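Local structure of uncharacterized protein (Helicobacter pylori, 4O5J) at residues 65-70 with 292-297; 73-78 with 262-267. The protein is an outer-membrane adhesin, SabA, whose extracellular domain probably binds sialylated carbohydrates of the host and so helps the bacterium adhere. One frame throughout, in Å; residues are numbered along the deposited sequence.

Contact 1: 65-70 with 292-297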
ATOM      1  N   ASN A  65      15.339 -16.620  10.453  1.00 61.48           N
ATOM      2  CA  ASN A  65      14.329 -17.506   9.929  1.00 65.92           C
ATOM      3  C   ASN A  65      12.949 -16.844   9.762  1.00 69.13           C
ATOM      4  O   ASN A  65      12.229 -17.140   8.808  1.00 65.94           O
ATOM      5  CB  ASN A  65      14.218 -18.772  10.752  1.00 73.03           C
ATOM      6  CG  ASN A  65      13.130 -19.705  10.218  1.00100.57           C
ATOM      7  OD1 ASN A  65      11.999 -19.708  10.695  1.00 99.85           O
ATOM      8  ND2 ASN A  65      13.455 -20.461   9.188  1.00113.84           N
ATOM      9  N   TYR A  66      12.569 -15.960  10.686  1.00 63.27           N
ATOM     10  CA  TYR A  66      11.335 -15.222  10.515  1.00 52.29           C
ATOM     11  C   TYR A  66      11.411 -14.286   9.272  1.00 60.36           C
ATOM     12  O   TYR A  66      10.506 -14.264   8.426  1.00 61.15           O
ATOM     13  CB  TYR A  66      11.019 -14.399  11.782  1.00 51.82           C
ATOM     14  CG  TYR A  66       9.977 -13.371  11.438  1.00 63.04           C
ATOM     15  CD1 TYR A  66       8.608 -13.728  11.348  1.00 59.34           C
ATOM     16  CD2 TYR A  66      10.346 -12.056  11.094  1.00 60.68           C
ATOM     17  CE1 TYR A  66       7.655 -12.802  10.985  1.00 71.57           C
ATOM     18  CE2 TYR A  66       9.387 -11.116  10.740  1.00 65.66           C
ATOM     19  CZ  TYR A  66       8.058 -11.490  10.670  1.00 68.88           C
ATOM     20  OH  TYR A  66       7.119 -10.547  10.300  1.00 72.99           O
ATOM     21  N   LEU A  67      12.480 -13.494   9.184  1.00 54.82           N
ATOM     22  CA  LEU A  67      12.688 -12.583   8.084  1.00 51.65           C
ATOM     23  C   LEU A  67      12.553 -13.323   6.750  1.00 59.26           C
ATOM     24  O   LEU A  67      11.743 -12.928   5.867  1.00 60.29           O
ATOM     25  CB  LEU A  67      14.073 -11.995   8.206  1.00 60.37           C
ATOM     26  CG  LEU A  67      14.279 -10.569   8.739  1.00 52.04           C
ATOM     27  CD1 LEU A  67      13.079  -9.996   9.379  1.00 47.69           C
ATOM     28  CD2 LEU A  67      15.473 -10.465   9.655  1.00 43.78           C
ATOM     29  N   LYS A  68      13.307 -14.411   6.616  1.00 55.07           N
ATOM     30  CA  LYS A  68      13.332 -15.202   5.368  1.00 53.83           C
ATOM     31  C   LYS A  68      11.996 -15.823   5.104  1.00 57.76           C
ATOM     32  O   LYS A  68      11.516 -15.893   3.958  1.00 62.07           O
ATOM     33  CB  LYS A  68      14.375 -16.325   5.416  1.00 44.91           C
ATOM     34  CG  LYS A  68      15.762 -15.803   5.476  1.00 56.32           C
ATOM     35  CD  LYS A  68      16.770 -16.937   5.666  1.00 61.80           C
ATOM     36  CE  LYS A  68      17.721 -17.061   4.463  1.00 66.14           C
ATOM     37  NZ  LYS A  68      17.031 -17.691   3.370  1.00 60.54           N
ATOM     38  N   SER A  69      11.348 -16.273   6.162  1.00 53.80           N
ATOM     39  CA  SER A  69      10.078 -16.912   5.954  1.00 54.18           C
ATOM     40  C   SER A  69       9.028 -15.879   5.438  1.00 56.06           C
ATOM     41  O   SER A  69       8.173 -16.168   4.569  1.00 61.49           O
ATOM     42  CB  SER A  69       9.706 -17.585   7.245  1.00 57.45           C
ATOM     43  OG  SER A  69       8.431 -18.093   7.097  1.00 78.58           O
ATOM     44  N   PHE A  70       9.121 -14.644   5.919  1.00 56.37           N
ATOM     45  CA  PHE A  70       8.177 -13.626   5.454  1.00 47.24           C
ATOM     46  C   PHE A  70       8.478 -13.344   3.979  1.00 52.76           C
ATOM     47  O   PHE A  70       7.564 -13.266   3.151  1.00 51.43           O
ATOM     48  CB  PHE A  70       8.328 -12.354   6.264  1.00 47.48           C
ATOM     49  CG  PHE A  70       7.535 -11.198   5.720  1.00 50.82           C
ATOM     50  CD1 PHE A  70       6.258 -10.944   6.205  1.00 52.97           C
ATOM     51  CD2 PHE A  70       8.051 -10.387   4.712  1.00 54.33           C
ATOM     52  CE1 PHE A  70       5.497  -9.870   5.691  1.00 53.39           C
ATOM     53  CE2 PHE A  70       7.321  -9.338   4.191  1.00 51.17           C
ATOM     54  CZ  PHE A  70       6.035  -9.069   4.679  1.00 51.71           C
ATOM     55  N   GLN A 292      15.759  -3.905   7.906  1.00 45.67           N
ATOM     56  CA  GLN A 292      15.236  -2.569   7.582  1.00 50.01           C
ATOM     57  C   GLN A 292      14.345  -2.605   6.391  1.00 52.69           C
ATOM     58  O   GLN A 292      13.219  -2.054   6.423  1.00 54.40           O
ATOM     59  CB  GLN A 292      16.361  -1.606   7.310  1.00 53.65           C
ATOM     60  CG  GLN A 292      17.142  -1.289   8.552  1.00 60.18           C
ATOM     61  CD  GLN A 292      18.391  -0.486   8.241  1.00 66.86           C
ATOM     62  OE1 GLN A 292      18.356   0.732   8.142  1.00 71.23           O
ATOM     63  NE2 GLN A 292      19.493  -1.164   8.095  1.00 69.18           N
ATOM     64  N   ASN A 293      14.797  -3.275   5.327  1.00 52.19           N
ATOM     65  CA  ASN A 293      14.007  -3.292   4.063  1.00 55.36           C
ATOM     66  C   ASN A 293      12.657  -3.931   4.279  1.00 48.94           C
ATOM     67  O   ASN A 293      11.649  -3.439   3.758  1.00 47.75           O
ATOM     68  CB  ASN A 293      14.725  -4.043   2.911  1.00 54.12           C
ATOM     69  CG  ASN A 293      15.909  -3.285   2.387  1.00 51.32           C
ATOM     70  OD1 ASN A 293      16.006  -2.075   2.531  1.00 58.43           O
ATOM     71  ND2 ASN A 293      16.813  -3.991   1.776  1.00 57.16           N
ATOM     72  N   GLN A 294      12.630  -5.034   5.034  1.00 45.13           N
ATOM     73  CA  GLN A 294      11.391  -5.734   5.251  1.00 45.85           C
ATOM     74  C   GLN A 294      10.456  -4.862   6.131  1.00 45.49           C
ATOM     75  O   GLN A 294       9.245  -4.890   5.942  1.00 47.44           O
ATOM     76  CB  GLN A 294      11.617  -7.076   5.924  1.00 48.60           C
ATOM     77  CG  GLN A 294      10.348  -7.915   5.966  1.00 48.23           C
ATOM     78  CD  GLN A 294      10.663  -9.361   6.356  1.00 57.58           C
ATOM     79  OE1 GLN A 294      10.353  -9.826   7.487  1.00 57.48           O
ATOM     80  NE2 GLN A 294      11.317 -10.093   5.425  1.00 52.48           N
ATOM     81  N   LYS A 295      11.006  -4.078   7.044  1.00 45.34           N
ATOM     82  CA  LYS A 295      10.158  -3.154   7.809  1.00 45.35           C
ATOM     83  C   LYS A 295       9.586  -2.071   6.863  1.00 51.50           C
ATOM     84  O   LYS A 295       8.388  -1.724   6.937  1.00 47.46           O
ATOM     85  CB  LYS A 295      10.918  -2.525   8.972  1.00 43.49           C
ATOM     86  CG  LYS A 295       9.975  -1.702   9.881  1.00 47.57           C
ATOM     87  CD  LYS A 295      10.793  -0.828  10.822  1.00 59.29           C
ATOM     88  CE  LYS A 295      10.068  -0.300  12.076  1.00 66.66           C
ATOM     89  NZ  LYS A 295       8.625  -0.101  11.849  1.00 63.57           N
ATOM     90  N   GLN A 296      10.404  -1.579   5.921  1.00 42.77           N
ATOM     91  CA  GLN A 296       9.932  -0.565   4.977  1.00 42.96           C
ATOM     92  C   GLN A 296       8.812  -1.141   4.101  1.00 48.74           C
ATOM     93  O   GLN A 296       7.875  -0.431   3.715  1.00 52.01           O
ATOM     94  CB  GLN A 296      11.090  -0.058   4.111  1.00 41.79           C
ATOM     95  CG  GLN A 296      10.620   0.948   3.118  1.00 48.10           C
ATOM     96  CD  GLN A 296       9.947   2.147   3.799  1.00 52.44           C
ATOM     97  OE1 GLN A 296      10.622   2.879   4.486  1.00 61.16           O
ATOM     98  NE2 GLN A 296       8.646   2.352   3.598  1.00 53.49           N
ATOM     99  N   VAL A 297       8.897  -2.434   3.797  1.00 44.69           N
ATOM    100  CA  VAL A 297       7.835  -3.076   2.989  1.00 44.61           C
ATOM    101  C   VAL A 297       6.506  -3.026   3.754  1.00 46.67           C
ATOM    102  O   VAL A 297       5.502  -2.629   3.187  1.00 48.77           O
ATOM    103  CB  VAL A 297       8.182  -4.539   2.610  1.00 43.01           C
ATOM    104  CG1 VAL A 297       6.943  -5.247   2.061  1.00 36.92           C
ATOM    105  CG2 VAL A 297       9.338  -4.562   1.609  1.00 38.70           C
TER
HETATM  106  O   HOH W   1       7.862  -9.127   8.453  1.00 57.24           O

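Contact 2: 73-78 with 262-267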
ATOM      1  N   ASN A  73       7.082 -16.024   1.537  1.00 55.37           N
ATOM      2  CA  ASN A  73       5.657 -15.880   1.261  1.00 55.17           C
ATOM      3  C   ASN A  73       5.331 -14.673   0.449  1.00 58.54           C
ATOM      4  O   ASN A  73       4.522 -14.740  -0.503  1.00 59.73           O
ATOM      5  CB  ASN A  73       4.858 -15.842   2.560  1.00 57.55           C
ATOM      6  CG  ASN A  73       4.796 -17.170   3.172  1.00 64.85           C
ATOM      7  OD1 ASN A  73       4.702 -18.164   2.496  1.00 77.07           O
ATOM      8  ND2 ASN A  73       4.906 -17.211   4.423  1.00 77.66           N
ATOM      9  N   ASN A  74       5.930 -13.546   0.835  1.00 51.41           N
ATOM     10  CA  ASN A  74       5.643 -12.273   0.167  1.00 53.03           C
ATOM     11  C   ASN A  74       5.968 -12.347  -1.315  1.00 48.86           C
ATOM     12  O   ASN A  74       5.227 -11.860  -2.123  1.00 52.15           O
ATOM     13  CB  ASN A  74       6.443 -11.128   0.825  1.00 45.20           C
ATOM     14  CG  ASN A  74       5.927  -9.773   0.410  1.00 52.98           C
ATOM     15  OD1 ASN A  74       4.689  -9.531   0.375  1.00 53.32           O
ATOM     16  ND2 ASN A  74       6.848  -8.881   0.065  1.00 51.36           N
ATOM     17  N   TYR A  75       7.105 -12.966  -1.634  1.00 56.48           N
ATOM     18  CA  TYR A  75       7.609 -13.048  -2.999  1.00 50.67           C
ATOM     19  C   TYR A  75       6.928 -14.125  -3.843  1.00 53.86           C
ATOM     20  O   TYR A  75       6.673 -13.909  -5.025  1.00 56.41           O
ATOM     21  CB  TYR A  75       9.093 -13.291  -2.937  1.00 52.25           C
ATOM     22  CG  TYR A  75       9.806 -13.203  -4.262  1.00 59.34           C
ATOM     23  CD1 TYR A  75      10.105 -11.959  -4.841  1.00 56.65           C
ATOM     24  CD2 TYR A  75      10.208 -14.363  -4.913  1.00 65.28           C
ATOM     25  CE1 TYR A  75      10.736 -11.875  -6.056  1.00 61.40           C
ATOM     26  CE2 TYR A  75      10.867 -14.312  -6.134  1.00 60.05           C
ATOM     27  CZ  TYR A  75      11.133 -13.067  -6.689  1.00 73.30           C
ATOM     28  OH  TYR A  75      11.783 -13.004  -7.882  1.00 77.62           O
ATOM     29  N   ASN A  76       6.618 -15.266  -3.238  1.00 55.55           N
ATOM     30  CA  ASN A  76       6.178 -16.435  -3.990  1.00 56.94           C
ATOM     31  C   ASN A  76       4.704 -16.754  -3.943  1.00 55.73           C
ATOM     32  O   ASN A  76       4.221 -17.430  -4.808  1.00 58.74           O
ATOM     33  CB  ASN A  76       6.955 -17.660  -3.518  1.00 52.77           C
ATOM     34  CG  ASN A  76       8.396 -17.544  -3.835  1.00 64.86           C
ATOM     35  OD1 ASN A  76       8.768 -17.045  -4.887  1.00 77.50           O
ATOM     36  ND2 ASN A  76       9.225 -17.954  -2.917  1.00 68.11           N
ATOM     37  N   SER A  77       3.983 -16.268  -2.944  1.00 54.43           N
ATOM     38  CA  SER A  77       2.602 -16.681  -2.755  1.00 51.98           C
ATOM     39  C   SER A  77       1.591 -15.712  -3.359  1.00 55.65           C
ATOM     40  O   SER A  77       1.892 -14.559  -3.584  1.00 53.66           O
ATOM     41  CB  SER A  77       2.301 -16.844  -1.265  1.00 55.82           C
ATOM     42  OG  SER A  77       0.985 -17.350  -1.063  1.00 60.90           O
ATOM     43  N   THR A  78       0.389 -16.210  -3.645  1.00 54.45           N
ATOM     44  CA  THR A  78      -0.683 -15.340  -4.059  1.00 53.49           C
ATOM     45  C   THR A  78      -1.792 -15.476  -3.062  1.00 59.54           C
ATOM     46  O   THR A  78      -2.904 -15.038  -3.324  1.00 60.54           O
ATOM     47  CB  THR A  78      -1.234 -15.684  -5.454  1.00 55.16           C
ATOM     48  OG1 THR A  78      -1.658 -17.040  -5.436  1.00 60.69           O
ATOM     49  CG2 THR A  78      -0.163 -15.522  -6.543  1.00 52.55           C
ATOM     50  N   SER A 262      13.966  -6.863  -4.423  1.00 56.81           N
ATOM     51  CA  SER A 262      15.378  -6.685  -3.951  1.00 54.53           C
ATOM     52  C   SER A 262      15.586  -7.532  -2.740  1.00 56.30           C
ATOM     53  O   SER A 262      16.617  -8.144  -2.581  1.00 59.04           O
ATOM     54  CB  SER A 262      15.725  -5.270  -3.555  1.00 66.04           C
ATOM     55  OG  SER A 262      15.464  -4.436  -4.648  1.00 84.31           O
ATOM     56  N   ASN A 263      14.593  -7.603  -1.893  1.00 54.38           N
ATOM     57  CA  ASN A 263      14.810  -8.288  -0.622  1.00 57.76           C
ATOM     58  C   ASN A 263      14.848  -9.802  -0.754  1.00 55.82           C
ATOM     59  O   ASN A 263      15.556 -10.491   0.006  1.00 57.03           O
ATOM     60  CB  ASN A 263      13.740  -7.892   0.380  1.00 54.52           C
ATOM     61  CG  ASN A 263      14.320  -7.408   1.678  1.00 60.43           C
ATOM     62  OD1 ASN A 263      15.483  -7.035   1.752  1.00 66.36           O
ATOM     63  ND2 ASN A 263      13.485  -7.355   2.709  1.00 73.70           N
ATOM     64  N   HIS A 264      14.090 -10.327  -1.707  1.00 53.14           N
ATOM     65  CA  HIS A 264      14.156 -11.742  -1.993  1.00 55.17           C
ATOM     66  C   HIS A 264      15.565 -12.107  -2.470  1.00 58.28           C
ATOM     67  O   HIS A 264      16.116 -13.167  -2.130  1.00 63.15           O
ATOM     68  CB  HIS A 264      13.125 -12.120  -3.057  1.00 50.50           C
ATOM     69  CG  HIS A 264      13.217 -13.567  -3.443  1.00 62.21           C
ATOM     70  ND1 HIS A 264      13.742 -13.984  -4.656  1.00 59.16           N
ATOM     71  CD2 HIS A 264      12.903 -14.727  -2.713  1.00 68.40           C
ATOM     72  CE1 HIS A 264      13.720 -15.334  -4.709  1.00 58.65           C
ATOM     73  NE2 HIS A 264      13.209 -15.800  -3.513  1.00 63.30           N
ATOM     74  N   THR A 265      16.163 -11.219  -3.255  1.00 55.45           N
ATOM     75  CA  THR A 265      17.548 -11.374  -3.697  1.00 57.42           C
ATOM     76  C   THR A 265      18.498 -11.375  -2.516  1.00 57.79           C
ATOM     77  O   THR A 265      19.364 -12.247  -2.412  1.00 56.05           O
ATOM     78  CB  THR A 265      17.955 -10.284  -4.732  1.00 54.99           C
ATOM     79  OG1 THR A 265      17.094 -10.409  -5.862  1.00 60.77           O
ATOM     80  CG2 THR A 265      19.412 -10.472  -5.218  1.00 46.44           C
ATOM     81  N   LEU A 266      18.341 -10.397  -1.633  1.00 57.34           N
ATOM     82  CA  LEU A 266      19.202 -10.263  -0.475  1.00 54.38           C
ATOM     83  C   LEU A 266      19.053 -11.491   0.421  1.00 62.03           C
ATOM     84  O   LEU A 266      20.057 -12.033   0.915  1.00 60.52           O
ATOM     85  CB  LEU A 266      18.843  -8.984   0.295  1.00 58.76           C
ATOM     86  CG  LEU A 266      19.734  -8.696   1.478  1.00 54.77           C
ATOM     87  CD1 LEU A 266      21.229  -8.716   1.003  1.00 56.67           C
ATOM     88  CD2 LEU A 266      19.330  -7.357   2.045  1.00 52.65           C
ATOM     89  N   SER A 267      17.826 -11.963   0.585  1.00 60.52           N
ATOM     90  CA  SER A 267      17.592 -13.159   1.355  1.00 63.62           C
ATOM     91  C   SER A 267      18.467 -14.342   0.905  1.00 63.66           C
ATOM     92  O   SER A 267      18.940 -15.117   1.733  1.00 61.39           O
ATOM     93  CB  SER A 267      16.154 -13.570   1.202  1.00 63.23           C
ATOM     94  OG  SER A 267      15.893 -14.660   2.054  1.00 66.66           O
TER

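Contact 1: 65-70 with 292-297
Within the helical bundle of the SabA adhesion domain, helices 57-76 and 281-309 meet where Gln294 reaches across to Leu67 and Phe70. The short segments 65-70 and 292-297 approach no closer than 11.1 Å between axes and are inclined at 47°, and the separation is bridged mainly by the side chain of Gln294, which has the largest share of the buried surface (110 Å²). Its CG stands anti to the backbone N (chi1 -171°) and the chain beyond stays extended, carrying the amide to the other helix. There NE2 donates a hydrogen bond to the backbone O of Leu67 at 2.9 Å. The N-H...O angle of 169° makes the bond nearly straight, and the acceptor lies almost in the amide plane, although the donor sits off the carbonyl plane of Leu67. The same carbonyl also accepts from Thr71 OG1. On the other branch of the amide, OE1 packs 3.3 Å from Leu67 CD1 and accepts a hydrogen bond from a water at 2.8 Å. One N-H of NE2 and the oxygen OE1 of this buried amide thus each have a partner. The Phe70 side chain runs antiparallel alongside that of Gln294, its CD2 3.3 Å from Gln294 CD and its ring inclined to the amide plane, while Tyr357 of helix 343-396 meets the ring edge-to-face. This is a buried glutamine-to-backbone hydrogen bond between two helices of an alpha-helical bundle.

Contact 2: 73-78 with 262-267
Tyr75 lays one face of its phenol ring over the imidazole of His264, forming an offset (parallel-displaced) stack. The pair joins the C-terminal end of helix 57-76 to the last turns of helix 241-268 in the helical bundle of the adhesion domain. Three measurements identify the stack: the ring centroids are 3.7 Å apart, the planes differ by 6°, and each ring has an atom of the other over its centre. His264 CG occupies that place above the phenol, and Tyr75 CD2 lies over the centre of the imidazole. Both rings are carried by side chains with CG anti to the backbone N, and in both residues the bond from CA to CB points toward the opposite helix. The two rings thus come together face to face between backbones whose nearest CA atoms, those of Tyr75 and His264, are 6.8 Å apart. The overlap extends past the imidazole, since His264 CB makes a CH-pi contact over the same phenol ring, 3.7 Å from its centroid and 20° off the normal. No other residues of segments 73-78 and 262-267 come so near each other, and the burial of 146 Å² comes mostly from these two. Both remain partly exposed, which places the stack at the surface of the domain, and the loop residue Ser177 also touches Tyr75. The helix carrying Tyr75 ends one residue later, at Asn76; Ser77 is the first to leave helical angles, and its OG is hydrogen-bonded to the backbone N of Thr79 and Gln80. The closest atoms of the stack are His264 ND1 and Tyr75 CE2, 3.2 Å apart, with ND1 over the phenol face.

How the contacts relate
The two contacts have centres about 9 Å apart and share helix 57-76, with contact 1 in its middle and contact 2 at its C-terminal end. Their partners, helices 281-309 and 241-268, follow one another in the chain. The order 65-70, 73-78, 262-267, 292-297 therefore nests contact 2 inside the loop closed by contact 1. The sites also touch: Asn293 CB lies 3.3 Å from Asn263 OD1, and a weak hydrogen bond joins Asn293 ND2 to that oxygen. A buried amide bridge and a surface ring stack thus tie one early helix to two consecutive later ones within the family's adhesion domain.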